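Local coordinates for protein type III effector XopAI (Xanthomonas citri, PDB 6K93) that has a mono-ADP-ribosyltransferase fold and, as a type III effector delivered by a plant pathogen, probably binds arginine-containing peptides, at residues S85-L90 and Q122-L127; V169-W174 and K272-F277; E180-V185 and A198-I203. One frame throughout, in Å; residues are numbered along the deposited sequence.

Contact 1: S85-L90 and Q122-L127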
ATOM      1  N   SER A  85     -23.595  11.869 -13.990  1.00 13.99           N
ATOM      2  CA  SER A  85     -22.373  11.083 -13.862  1.00 16.14           C
ATOM      3  C   SER A  85     -21.594  11.644 -12.680  1.00 15.49           C
ATOM      4  O   SER A  85     -20.746  12.524 -12.864  1.00 16.55           O
ATOM      5  CB  SER A  85     -21.593  11.158 -15.179  1.00 22.32           C
ATOM      6  OG  SER A  85     -20.316  10.573 -15.035  1.00 26.85           O
ATOM      7  N   PRO A  86     -21.885  11.181 -11.453  1.00 15.52           N
ATOM      8  CA  PRO A  86     -21.318  11.836 -10.264  1.00 17.51           C
ATOM      9  C   PRO A  86     -19.877  11.468  -9.987  1.00 18.67           C
ATOM     10  O   PRO A  86     -19.216  12.197  -9.232  1.00 23.05           O
ATOM     11  CB  PRO A  86     -22.242  11.371  -9.134  1.00 18.32           C
ATOM     12  CG  PRO A  86     -22.806  10.048  -9.612  1.00 18.75           C
ATOM     13  CD  PRO A  86     -22.930  10.193 -11.116  1.00 17.77           C
ATOM     14  N   LEU A  87     -19.351  10.395 -10.571  1.00 16.17           N
ATOM     15  CA  LEU A  87     -17.946  10.056 -10.385  1.00 16.92           C
ATOM     16  C   LEU A  87     -17.080  10.621 -11.499  1.00 20.24           C
ATOM     17  O   LEU A  87     -17.431  10.535 -12.680  1.00 21.47           O
ATOM     18  CB  LEU A  87     -17.774   8.539 -10.311  1.00 17.14           C
ATOM     19  CG  LEU A  87     -18.476   7.834  -9.180  1.00 21.88           C
ATOM     20  CD1 LEU A  87     -18.357   6.329  -9.393  1.00 26.65           C
ATOM     21  CD2 LEU A  87     -17.904   8.266  -7.826  1.00 19.56           C
ATOM     22  N   VAL A  88     -15.944  11.190 -11.117  1.00 21.83           N
ATOM     23  CA  VAL A  88     -15.004  11.683 -12.110  1.00 23.90           C
ATOM     24  C   VAL A  88     -14.380  10.492 -12.826  1.00 22.57           C
ATOM     25  O   VAL A  88     -14.027   9.490 -12.198  1.00 19.99           O
ATOM     26  CB  VAL A  88     -13.946  12.568 -11.428  1.00 33.95           C
ATOM     27  CG1 VAL A  88     -13.074  11.746 -10.489  1.00 34.72           C
ATOM     28  CG2 VAL A  88     -13.102  13.285 -12.476  1.00 38.07           C
ATOM     29  N   GLU A  89     -14.275  10.573 -14.154  1.00 22.52           N
ATOM     30  CA  GLU A  89     -13.672   9.491 -14.928  1.00 25.61           C
ATOM     31  C   GLU A  89     -12.182   9.428 -14.609  1.00 26.13           C
ATOM     32  O   GLU A  89     -11.535  10.450 -14.382  1.00 28.63           O
ATOM     33  CB  GLU A  89     -13.887   9.682 -16.451  1.00 28.80           C
ATOM     34  CG  GLU A  89     -13.614   8.368 -17.229  1.00 34.28           C
ATOM     35  CD  GLU A  89     -13.841   8.470 -18.737  1.00 37.72           C
ATOM     36  OE1 GLU A  89     -14.129   9.578 -19.212  1.00 37.79           O
ATOM     37  OE2 GLU A  89     -13.722   7.438 -19.436  1.00 38.17           O
ATOM     38  N   LEU A  90     -11.639   8.221 -14.532  1.00 25.52           N
ATOM     39  CA  LEU A  90     -10.202   8.093 -14.345  1.00 25.45           C
ATOM     40  C   LEU A  90      -9.449   8.431 -15.617  1.00 29.99           C
ATOM     41  O   LEU A  90      -9.918   8.189 -16.726  1.00 31.68           O
ATOM     42  CB  LEU A  90      -9.798   6.680 -13.914  1.00 22.90           C
ATOM     43  CG  LEU A  90     -10.387   6.166 -12.636  1.00 22.65           C
ATOM     44  CD1 LEU A  90      -9.974   4.702 -12.487  1.00 22.97           C
ATOM     45  CD2 LEU A  90      -9.922   6.994 -11.441  1.00 23.80           C
ATOM     46  N   GLN A 122     -10.260  10.857  -7.590  1.00 14.31           N
ATOM     47  CA  GLN A 122      -9.920   9.761  -8.488  1.00 13.63           C
ATOM     48  C   GLN A 122      -9.890   8.443  -7.744  1.00 13.70           C
ATOM     49  O   GLN A 122     -10.373   7.429  -8.247  1.00 14.60           O
ATOM     50  CB  GLN A 122      -8.579  10.029  -9.163  1.00 15.31           C
ATOM     51  CG  GLN A 122      -8.672  11.086 -10.254  1.00 22.07           C
ATOM     52  CD  GLN A 122      -7.353  11.754 -10.580  1.00 37.89           C
ATOM     53  OE1 GLN A 122      -6.310  11.458 -10.009  1.00 38.08           O
ATOM     54  NE2 GLN A 122      -7.404  12.680 -11.537  1.00 52.17           N
ATOM     55  N   PHE A 123      -9.335   8.440  -6.530  1.00 13.13           N
ATOM     56  CA  PHE A 123      -9.323   7.209  -5.749  1.00 12.55           C
ATOM     57  C   PHE A 123     -10.754   6.771  -5.403  1.00 12.52           C
ATOM     58  O   PHE A 123     -11.097   5.583  -5.481  1.00 13.01           O
ATOM     59  CB  PHE A 123      -8.467   7.406  -4.487  1.00 12.20           C
ATOM     60  CG  PHE A 123      -8.653   6.335  -3.458  1.00 12.11           C
ATOM     61  CD1 PHE A 123      -8.469   5.006  -3.792  1.00 11.87           C
ATOM     62  CD2 PHE A 123      -9.018   6.649  -2.158  1.00 12.09           C
ATOM     63  CE1 PHE A 123      -8.669   4.009  -2.871  1.00 12.58           C
ATOM     64  CE2 PHE A 123      -9.213   5.651  -1.226  1.00 12.49           C
ATOM     65  CZ  PHE A 123      -9.043   4.331  -1.570  1.00 12.47           C
ATOM     66  N   LYS A 124     -11.627   7.718  -5.081  1.00 14.00           N
ATOM     67  CA  LYS A 124     -13.037   7.388  -4.866  1.00 14.30           C
ATOM     68  C   LYS A 124     -13.616   6.668  -6.083  1.00 14.04           C
ATOM     69  O   LYS A 124     -14.266   5.625  -5.949  1.00 14.51           O
ATOM     70  CB  LYS A 124     -13.846   8.656  -4.550  1.00 14.79           C
ATOM     71  CG  LYS A 124     -15.339   8.409  -4.435  1.00 15.42           C
ATOM     72  CD  LYS A 124     -16.110   9.653  -4.112  1.00 17.33           C
ATOM     73  CE  LYS A 124     -17.569   9.304  -3.930  1.00 21.99           C
ATOM     74  NZ  LYS A 124     -18.382  10.485  -3.555  1.00 27.08           N
ATOM     75  N   THR A 125     -13.387   7.212  -7.285  1.00 13.60           N
ATOM     76  CA  THR A 125     -13.875   6.530  -8.478  1.00 13.37           C
ATOM     77  C   THR A 125     -13.257   5.149  -8.615  1.00 13.50           C
ATOM     78  O   THR A 125     -13.957   4.174  -8.906  1.00 14.38           O
ATOM     79  CB  THR A 125     -13.580   7.345  -9.721  1.00 14.03           C
ATOM     80  OG1 THR A 125     -14.327   8.544  -9.646  1.00 13.84           O
ATOM     81  CG2 THR A 125     -13.975   6.572 -10.989  1.00 16.23           C
ATOM     82  N   ALA A 126     -11.948   5.038  -8.398  1.00 12.76           N
ATOM     83  CA  ALA A 126     -11.285   3.748  -8.549  1.00 12.39           C
ATOM     84  C   ALA A 126     -11.889   2.707  -7.628  1.00 12.36           C
ATOM     85  O   ALA A 126     -12.121   1.565  -8.038  1.00 12.47           O
ATOM     86  CB  ALA A 126      -9.786   3.887  -8.286  1.00 12.58           C
ATOM     87  N   LEU A 127     -12.114   3.067  -6.367  1.00 12.71           N
ATOM     88  CA  LEU A 127     -12.651   2.095  -5.430  1.00 12.54           C
ATOM     89  C   LEU A 127     -14.079   1.712  -5.800  1.00 12.02           C
ATOM     90  O   LEU A 127     -14.415   0.526  -5.843  1.00 13.30           O
ATOM     91  CB  LEU A 127     -12.583   2.634  -4.005  1.00 12.62           C
ATOM     92  CG  LEU A 127     -12.865   1.572  -2.934  1.00 15.60           C
ATOM     93  CD1 LEU A 127     -12.046   1.822  -1.673  1.00 16.84           C
ATOM     94  CD2 LEU A 127     -14.363   1.544  -2.598  1.00 16.96           C
TER
HETATM   95  O   HOH W   1     -15.141  10.472  -7.925  1.00 21.65           O

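Contact 2: V169-W174 and K272-F277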
ATOM      1  N   VAL A 169      -9.073   6.129   4.320  1.00 11.23           N
ATOM      2  CA  VAL A 169      -9.889   5.118   3.647  1.00 11.28           C
ATOM      3  C   VAL A 169      -9.017   4.206   2.786  1.00 10.89           C
ATOM      4  O   VAL A 169      -9.232   2.995   2.723  1.00 11.38           O
ATOM      5  CB  VAL A 169     -11.005   5.787   2.818  1.00 12.55           C
ATOM      6  CG1 VAL A 169     -11.697   4.772   1.917  1.00 12.64           C
ATOM      7  CG2 VAL A 169     -12.016   6.461   3.721  1.00 13.26           C
ATOM      8  N   ALA A 170      -7.997   4.767   2.144  1.00 10.97           N
ATOM      9  CA  ALA A 170      -7.083   3.957   1.349  1.00 11.54           C
ATOM     10  C   ALA A 170      -6.383   2.900   2.193  1.00 10.97           C
ATOM     11  O   ALA A 170      -6.151   1.782   1.716  1.00 11.26           O
ATOM     12  CB  ALA A 170      -6.054   4.862   0.637  1.00 12.00           C
ATOM     13  N   LEU A 171      -6.006   3.237   3.431  1.00 10.86           N
ATOM     14  CA  LEU A 171      -5.390   2.245   4.307  1.00 11.22           C
ATOM     15  C   LEU A 171      -6.374   1.146   4.652  1.00 11.43           C
ATOM     16  O   LEU A 171      -6.022  -0.031   4.623  1.00 11.41           O
ATOM     17  CB  LEU A 171      -4.832   2.903   5.572  1.00 11.60           C
ATOM     18  CG  LEU A 171      -3.695   3.910   5.403  1.00 12.83           C
ATOM     19  CD1 LEU A 171      -3.288   4.446   6.789  1.00 13.51           C
ATOM     20  CD2 LEU A 171      -2.523   3.285   4.684  1.00 13.42           C
ATOM     21  N   GLN A 172      -7.623   1.499   4.941  1.00 11.65           N
ATOM     22  CA  GLN A 172      -8.614   0.457   5.164  1.00 11.88           C
ATOM     23  C   GLN A 172      -8.801  -0.390   3.911  1.00 11.58           C
ATOM     24  O   GLN A 172      -8.849  -1.623   3.986  1.00 11.51           O
ATOM     25  CB  GLN A 172      -9.946   1.053   5.628  1.00 12.77           C
ATOM     26  CG  GLN A 172     -10.972  -0.039   5.949  1.00 14.56           C
ATOM     27  CD  GLN A 172     -12.282   0.509   6.473  1.00 18.04           C
ATOM     28  OE1 GLN A 172     -12.352   1.623   6.962  1.00 20.62           O
ATOM     29  NE2 GLN A 172     -13.330  -0.303   6.384  1.00 18.53           N
ATOM     30  N   ALA A 173      -8.876   0.252   2.740  1.00 10.78           N
ATOM     31  CA  ALA A 173      -9.066  -0.487   1.493  1.00 11.70           C
ATOM     32  C   ALA A 173      -7.899  -1.424   1.228  1.00 11.25           C
ATOM     33  O   ALA A 173      -8.084  -2.522   0.688  1.00 11.38           O
ATOM     34  CB  ALA A 173      -9.240   0.491   0.321  1.00 11.96           C
ATOM     35  N   TRP A 174      -6.684  -0.999   1.593  1.00 10.42           N
ATOM     36  CA  TRP A 174      -5.524  -1.858   1.438  1.00 10.79           C
ATOM     37  C   TRP A 174      -5.720  -3.183   2.167  1.00 11.01           C
ATOM     38  O   TRP A 174      -5.264  -4.227   1.700  1.00 11.18           O
ATOM     39  CB  TRP A 174      -4.270  -1.149   1.939  1.00 10.87           C
ATOM     40  CG  TRP A 174      -3.153  -2.110   2.132  1.00 10.63           C
ATOM     41  CD1 TRP A 174      -2.797  -2.722   3.323  1.00 10.36           C
ATOM     42  CD2 TRP A 174      -2.319  -2.689   1.136  1.00  9.80           C
ATOM     43  NE1 TRP A 174      -1.770  -3.599   3.115  1.00 10.89           N
ATOM     44  CE2 TRP A 174      -1.465  -3.600   1.778  1.00 10.46           C
ATOM     45  CE3 TRP A 174      -2.200  -2.508  -0.236  1.00 10.52           C
ATOM     46  CZ2 TRP A 174      -0.514  -4.315   1.097  1.00 11.27           C
ATOM     47  CZ3 TRP A 174      -1.247  -3.218  -0.915  1.00 11.23           C
ATOM     48  CH2 TRP A 174      -0.404  -4.105  -0.264  1.00 11.82           C
ATOM     49  N   LYS A 272       4.748   1.818   9.034  1.00 14.11           N
ATOM     50  CA  LYS A 272       3.624   2.362   9.775  1.00 14.15           C
ATOM     51  C   LYS A 272       2.666   1.263  10.196  1.00 12.43           C
ATOM     52  O   LYS A 272       2.314   0.373   9.407  1.00 11.45           O
ATOM     53  CB  LYS A 272       2.871   3.401   8.932  1.00 15.35           C
ATOM     54  CG  LYS A 272       3.648   4.694   8.728  1.00 17.18           C
ATOM     55  CD  LYS A 272       3.777   5.444  10.010  1.00 20.54           C
ATOM     56  CE  LYS A 272       4.390   6.817   9.830  1.00 23.94           C
ATOM     57  NZ  LYS A 272       5.843   6.739   9.530  1.00 25.33           N
ATOM     58  N   ARG A 273       2.231   1.348  11.448  1.00 12.96           N
ATOM     59  CA  ARG A 273       1.248   0.439  12.019  1.00 13.83           C
ATOM     60  C   ARG A 273      -0.131   0.830  11.539  1.00 13.78           C
ATOM     61  O   ARG A 273      -0.566   1.962  11.777  1.00 14.98           O
ATOM     62  CB  ARG A 273       1.305   0.513  13.539  1.00 14.78           C
ATOM     63  CG  ARG A 273       2.705   0.347  14.085  1.00 16.68           C
ATOM     64  CD  ARG A 273       2.739   0.647  15.574  1.00 20.66           C
ATOM     65  NE  ARG A 273       2.327  -0.536  16.294  1.00 30.43           N
ATOM     66  CZ  ARG A 273       2.347  -0.628  17.624  1.00 48.26           C
ATOM     67  NH1 ARG A 273       2.761   0.401  18.362  1.00 55.18           N
ATOM     68  NH2 ARG A 273       1.973  -1.746  18.231  1.00 50.82           N
ATOM     69  N   ILE A 274      -0.810  -0.070  10.828  1.00 12.90           N
ATOM     70  CA  ILE A 274      -2.120   0.259  10.275  1.00 12.94           C
ATOM     71  C   ILE A 274      -3.245  -0.565  10.886  1.00 14.33           C
ATOM     72  O   ILE A 274      -4.379  -0.527  10.377  1.00 15.06           O
ATOM     73  CB  ILE A 274      -2.112   0.152   8.743  1.00 13.49           C
ATOM     74  CG1 ILE A 274      -1.862  -1.289   8.253  1.00 13.61           C
ATOM     75  CG2 ILE A 274      -1.038   1.075   8.159  1.00 14.69           C
ATOM     76  CD1 ILE A 274      -2.201  -1.457   6.743  1.00 14.14           C
ATOM     77  N   SER A 275      -2.980  -1.248  11.998  1.00 15.72           N
ATOM     78  CA  SER A 275      -4.027  -2.021  12.675  1.00 18.94           C
ATOM     79  C   SER A 275      -5.232  -1.162  13.056  1.00 18.86           C
ATOM     80  O   SER A 275      -6.373  -1.642  13.011  1.00 21.68           O
ATOM     81  CB  SER A 275      -3.448  -2.724  13.909  1.00 22.49           C
ATOM     82  OG  SER A 275      -2.860  -1.797  14.824  1.00 25.18           O
ATOM     83  N   MET A 276      -5.013   0.103  13.401  1.00 16.52           N
ATOM     84  CA  MET A 276      -6.125   0.996  13.733  1.00 18.12           C
ATOM     85  C   MET A 276      -7.114   1.162  12.576  1.00 16.90           C
ATOM     86  O   MET A 276      -8.299   1.471  12.813  1.00 18.07           O
ATOM     87  CB  MET A 276      -5.562   2.373  14.122  1.00 27.72           C
ATOM     88  CG  MET A 276      -4.789   2.421  15.410  1.00 41.28           C
ATOM     89  SD  MET A 276      -5.732   3.378  16.611  1.00 46.28           S
ATOM     90  CE  MET A 276      -5.828   4.971  15.792  1.00 44.44           C
ATOM     91  N   PHE A 277      -6.648   0.996  11.323  1.00 15.23           N
ATOM     92  CA  PHE A 277      -7.452   1.275  10.141  1.00 14.81           C
ATOM     93  C   PHE A 277      -7.926   0.017   9.454  1.00 15.96           C
ATOM     94  O   PHE A 277      -8.806   0.087   8.605  1.00 15.15           O
ATOM     95  CB  PHE A 277      -6.639   2.144   9.179  1.00 13.49           C
ATOM     96  CG  PHE A 277      -5.936   3.238   9.883  1.00 14.79           C
ATOM     97  CD1 PHE A 277      -6.678   4.255  10.461  1.00 16.69           C
ATOM     98  CD2 PHE A 277      -4.571   3.231  10.037  1.00 14.95           C
ATOM     99  CE1 PHE A 277      -6.055   5.266  11.169  1.00 17.49           C
ATOM    100  CE2 PHE A 277      -3.933   4.239  10.722  1.00 16.12           C
ATOM    101  CZ  PHE A 277      -4.668   5.246  11.305  1.00 17.08           C
TER

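Contact 3: E180-V185 and A198-I203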
ATOM      1  N   GLU A 180      -4.882  -6.292  -4.301  1.00 13.23           N
ATOM      2  CA  GLU A 180      -4.255  -6.885  -5.481  1.00 14.38           C
ATOM      3  C   GLU A 180      -4.136  -5.900  -6.631  1.00 13.65           C
ATOM      4  O   GLU A 180      -3.247  -6.076  -7.476  1.00 14.80           O
ATOM      5  CB  GLU A 180      -5.042  -8.128  -5.907  1.00 22.83           C
ATOM      6  CG  GLU A 180      -4.857  -9.257  -4.900  1.00 34.82           C
ATOM      7  CD  GLU A 180      -4.955 -10.628  -5.522  1.00 44.53           C
ATOM      8  OE1 GLU A 180      -6.084 -11.046  -5.837  1.00 48.48           O
ATOM      9  OE2 GLU A 180      -3.902 -11.281  -5.676  1.00 47.22           O
ATOM     10  N   VAL A 181      -4.991  -4.869  -6.675  1.00 12.48           N
ATOM     11  CA  VAL A 181      -4.906  -3.915  -7.769  1.00 13.41           C
ATOM     12  C   VAL A 181      -3.723  -2.982  -7.608  1.00 13.73           C
ATOM     13  O   VAL A 181      -3.291  -2.358  -8.583  1.00 13.88           O
ATOM     14  CB  VAL A 181      -6.212  -3.101  -7.908  1.00 15.06           C
ATOM     15  CG1 VAL A 181      -6.322  -1.983  -6.913  1.00 15.22           C
ATOM     16  CG2 VAL A 181      -6.353  -2.559  -9.364  1.00 16.31           C
ATOM     17  N   VAL A 182      -3.174  -2.860  -6.403  1.00 11.55           N
ATOM     18  CA  VAL A 182      -2.212  -1.800  -6.135  1.00 10.79           C
ATOM     19  C   VAL A 182      -0.859  -2.286  -5.636  1.00 10.96           C
ATOM     20  O   VAL A 182       0.136  -1.570  -5.780  1.00 11.41           O
ATOM     21  CB  VAL A 182      -2.823  -0.783  -5.138  1.00 10.85           C
ATOM     22  CG1 VAL A 182      -3.103  -1.438  -3.772  1.00 11.62           C
ATOM     23  CG2 VAL A 182      -1.961   0.448  -4.977  1.00 11.50           C
ATOM     24  N   GLN A 183      -0.800  -3.479  -5.018  1.00 11.02           N
ATOM     25  CA  GLN A 183       0.438  -3.875  -4.354  1.00 11.18           C
ATOM     26  C   GLN A 183       1.641  -3.721  -5.277  1.00 11.40           C
ATOM     27  O   GLN A 183       2.701  -3.237  -4.853  1.00 12.24           O
ATOM     28  CB  GLN A 183       0.369  -5.304  -3.842  1.00 11.59           C
ATOM     29  CG  GLN A 183       1.692  -5.796  -3.223  1.00 12.92           C
ATOM     30  CD  GLN A 183       1.517  -6.933  -2.234  1.00 15.08           C
ATOM     31  OE1 GLN A 183       0.812  -7.905  -2.479  1.00 16.24           O
ATOM     32  NE2 GLN A 183       2.195  -6.812  -1.093  1.00 17.08           N
ATOM     33  N   ASP A 184       1.509  -4.141  -6.533  1.00 11.59           N
ATOM     34  CA  ASP A 184       2.635  -4.212  -7.460  1.00 11.11           C
ATOM     35  C   ASP A 184       2.578  -3.164  -8.567  1.00 12.49           C
ATOM     36  O   ASP A 184       3.371  -3.255  -9.516  1.00 13.20           O
ATOM     37  CB  ASP A 184       2.709  -5.585  -8.140  1.00 14.09           C
ATOM     38  CG  ASP A 184       3.236  -6.701  -7.238  1.00 16.95           C
ATOM     39  OD1 ASP A 184       3.573  -6.427  -6.102  1.00 17.26           O
ATOM     40  OD2 ASP A 184       3.310  -7.853  -7.703  1.00 19.34           O
ATOM     41  N   VAL A 185       1.694  -2.167  -8.462  1.00 11.28           N
ATOM     42  CA  VAL A 185       1.428  -1.311  -9.618  1.00 13.05           C
ATOM     43  C   VAL A 185       2.633  -0.462 -10.008  1.00 13.39           C
ATOM     44  O   VAL A 185       2.727  -0.053 -11.174  1.00 13.49           O
ATOM     45  CB  VAL A 185       0.190  -0.433  -9.356  1.00 13.25           C
ATOM     46  CG1 VAL A 185       0.474   0.674  -8.339  1.00 12.46           C
ATOM     47  CG2 VAL A 185      -0.361   0.155 -10.696  1.00 14.95           C
ATOM     48  N   ALA A 198      -4.396   5.201  -8.972  1.00 13.42           N
ATOM     49  CA  ALA A 198      -5.188   6.067  -8.111  1.00 14.16           C
ATOM     50  C   ALA A 198      -5.153   5.578  -6.664  1.00 14.37           C
ATOM     51  O   ALA A 198      -4.986   6.372  -5.742  1.00 15.30           O
ATOM     52  CB  ALA A 198      -6.631   6.126  -8.631  1.00 13.97           C
ATOM     53  N   PHE A 199      -5.310   4.271  -6.448  1.00 12.75           N
ATOM     54  CA  PHE A 199      -5.159   3.697  -5.118  1.00 12.41           C
ATOM     55  C   PHE A 199      -3.780   4.040  -4.544  1.00 11.64           C
ATOM     56  O   PHE A 199      -3.640   4.428  -3.375  1.00 11.64           O
ATOM     57  CB  PHE A 199      -5.280   2.159  -5.193  1.00 14.53           C
ATOM     58  CG  PHE A 199      -6.647   1.597  -4.899  1.00 16.46           C
ATOM     59  CD1 PHE A 199      -7.705   1.774  -5.793  1.00 17.83           C
ATOM     60  CD2 PHE A 199      -6.866   0.842  -3.775  1.00 16.85           C
ATOM     61  CE1 PHE A 199      -8.969   1.228  -5.533  1.00 17.35           C
ATOM     62  CE2 PHE A 199      -8.119   0.297  -3.501  1.00 16.25           C
ATOM     63  CZ  PHE A 199      -9.162   0.481  -4.376  1.00 17.27           C
ATOM     64  N   ALA A 200      -2.732   3.853  -5.353  1.00 11.34           N
ATOM     65  CA  ALA A 200      -1.364   4.007  -4.861  1.00 12.31           C
ATOM     66  C   ALA A 200      -1.128   5.398  -4.298  1.00 12.06           C
ATOM     67  O   ALA A 200      -0.486   5.549  -3.249  1.00 11.91           O
ATOM     68  CB  ALA A 200      -0.378   3.693  -5.989  1.00 12.59           C
ATOM     69  N   LYS A 201      -1.625   6.437  -4.979  1.00 11.29           N
ATOM     70  CA  LYS A 201      -1.350   7.795  -4.524  1.00 12.01           C
ATOM     71  C   LYS A 201      -1.900   8.028  -3.128  1.00 12.64           C
ATOM     72  O   LYS A 201      -1.260   8.677  -2.302  1.00 12.78           O
ATOM     73  CB  LYS A 201      -1.938   8.803  -5.514  1.00 12.63           C
ATOM     74  CG  LYS A 201      -1.299   8.706  -6.877  1.00 13.93           C
ATOM     75  CD  LYS A 201      -1.975   9.599  -7.888  1.00 16.26           C
ATOM     76  CE  LYS A 201      -1.394   9.344  -9.258  1.00 19.27           C
ATOM     77  NZ  LYS A 201      -2.239   9.950 -10.341  1.00 21.89           N
ATOM     78  N   CYS A 202      -3.088   7.531  -2.851  1.00 12.07           N
ATOM     79  CA  CYS A 202      -3.692   7.765  -1.547  1.00 11.81           C
ATOM     80  C   CYS A 202      -3.087   6.887  -0.457  1.00 11.85           C
ATOM     81  O   CYS A 202      -2.940   7.347   0.680  1.00 12.00           O
ATOM     82  CB  CYS A 202      -5.200   7.589  -1.643  1.00 12.12           C
ATOM     83  SG  CYS A 202      -5.960   8.993  -2.507  1.00 13.91           S
ATOM     84  N   ILE A 203      -2.681   5.660  -0.770  1.00 10.82           N
ATOM     85  CA  ILE A 203      -2.002   4.855   0.242  1.00 10.60           C
ATOM     86  C   ILE A 203      -0.654   5.466   0.586  1.00 11.59           C
ATOM     87  O   ILE A 203      -0.290   5.587   1.754  1.00 11.58           O
ATOM     88  CB  ILE A 203      -1.840   3.398  -0.224  1.00 10.59           C
ATOM     89  CG1 ILE A 203      -3.187   2.717  -0.442  1.00 11.65           C
ATOM     90  CG2 ILE A 203      -1.005   2.621   0.796  1.00 10.32           C
ATOM     91  CD1 ILE A 203      -3.074   1.341  -1.105  1.00 12.62           C
TER

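Contact 1: S85-L90 and Q122-L127
Thr125, on the helix 117-128, meets the segment 85-90 with all three of its side-chain heavy atoms. Its CB lies 3.3 Å from Val88 O, and there the side chain forks. The hydroxyl branch, set beside the backbone N (chi1 -65°), gives its proton to Val88 O over an OG1 to O distance of 2.7 Å. It reaches a lone pair in the carbonyl plane, with a C=O...OG1 angle of 136°. A water donates to the same OG1 and receives a weak bond from Val88 N, so the hydroxyl is gripped twice. The methyl branch CG2 also lies against Val88 O, 3.2 Å away, and meets Leu90 CG at 4.0 Å. The segment 85-90 is a non-regular N-terminal arm laid along a helix of the ADP-ribosyltransferase domain, its hydrogen bond to the helix made by this threonine, with Leu87 and Leu90 packed beside it. Leu87 CB flanks the hydroxyl, 3.5 Å from Thr125 OG1, while the Leu87 and Lys124 side chains cross at about a right angle, CD2 4.0 Å from CE. Farther along the arm Leu90 sends CD2 over the helix backbone, 3.3 Å from Gln122 O, a carbonyl already bonded to Ala126 N. Leu90 also reaches Ala194 and His195 of the helix 194-209.

Contact 2: V169-W174 and K272-F277
Leu171 and Phe277 lie side by side and point the same way, the leucine projecting from the helix 165-174 and the phenylalanine from the turn that follows the strand 272-273. Their CB atoms are 4.1 Å apart. Farther out, Leu171 CD1 nestles obliquely against the ring, 3.7 Å from Phe277 CD2. The same methyl meets Ile274 CG2 at 4.3 Å, which makes it a bump that touches both Phe277 and Ile274. The turn supplies a bump of its own: Ile274 CD1 reaches the indole of Trp174 at CD1, 3.7 Å away, the two side chains crossing at about a right angle. With CG1 between the backbone N and the carbonyl carbon (chi1 64°), Ile274 splits its branches, CG2 serving the leucine and CG1 carrying CD1 to the tryptophan. The helix is thereby packed against the turn that leaves 272-273, an outermost strand of the three-stranded antiparallel sheet of the ADP-ribosyltransferase fold, and Trp174 NE1 is bonded to Glu285 on the next strand. Met276 CB lies over the centre of one face of the Phe277 ring, 4.0 Å above its plane. At the end of the turn Phe277 O rests against the stem of Gln172, 3.3 Å from CB, and makes a CA-H...O contact with Gln172 CA. Arg149 NH1 bonds both this carbonyl and Gln172 OE1, and Gln172 NE2 goes to Glu279.

Contact 3: E180-V185 and A198-I203
This is a buried, wholly apolar contact between a loop and a helix, near the middle of the molecule: three valines of the segment 180-185, in the connection between the helices 165-174 and 194-209, are set against the second of these helices. No hydrogen bond crosses between the segments. Val182 is at the centre, its CA 6.0 Å from that of Ala200, and its two methyls divide the helix surface. With CG1 between the backbone N and the carbonyl carbon (chi1 64°), CG2 falls anti to the N and enters the angle between Phe199 and Ala200, 3.7 Å from Phe199 CB and 3.5 Å from Ala200 N. CG1 meets Ile203 CD1 at 3.9 Å, the two side chains reaching toward each other tip to tip one helical turn on. The loop comes close at Ala200, whose CB also receives Val185 CG1 at 3.9 Å. On the other flank Val181 crosses Phe199 at about a right angle and lays CG1 over one face of the ring, 4.1 Å from the centroid and 10° off the normal, a CH-pi contact. The ring also meets Phe123 of the helix 117-128 edge-to-face. A type I beta turn from Val182 to Val185, closed by a hydrogen bond from Val185 N to Val182 O, brings both of these valines to the helix while Gln183 faces away. The backbone of Gln183 and its NE2 are bonded to Phe246, whose side chain touches Val182 and Ile203, and Val182 also leans on Trp174. The arrangement is a connection between two successive helices, folded back onto the second of them, Val182 and Val185 joining the hydrophobic core on the helical side of the mono-ADP-ribosyltransferase fold, with Val181 at its margin.

From the N terminus, contact 1 comes first: it closes a loop that holds the helix 95-109 and the first turn of the helix 117-128, and lays the arm 85-90 on the latter. It is complete before the other two open, so it stands in series with both. Contact 2 then spans a long stretch, joining the helix 165-174 to the turn after the strand 272-273, and contact 3, a short closure between 180-185 and 198-203, is nested inside it. Phe123 and Leu127 bring the helix 117-128 against both the helix 165-174 and the helix 194-209, while Ala170 packs on Cys202 and Ile203. The three helices thus share one core, which contact 2 joins to the turn leaving the edge strand of the three-stranded sheet.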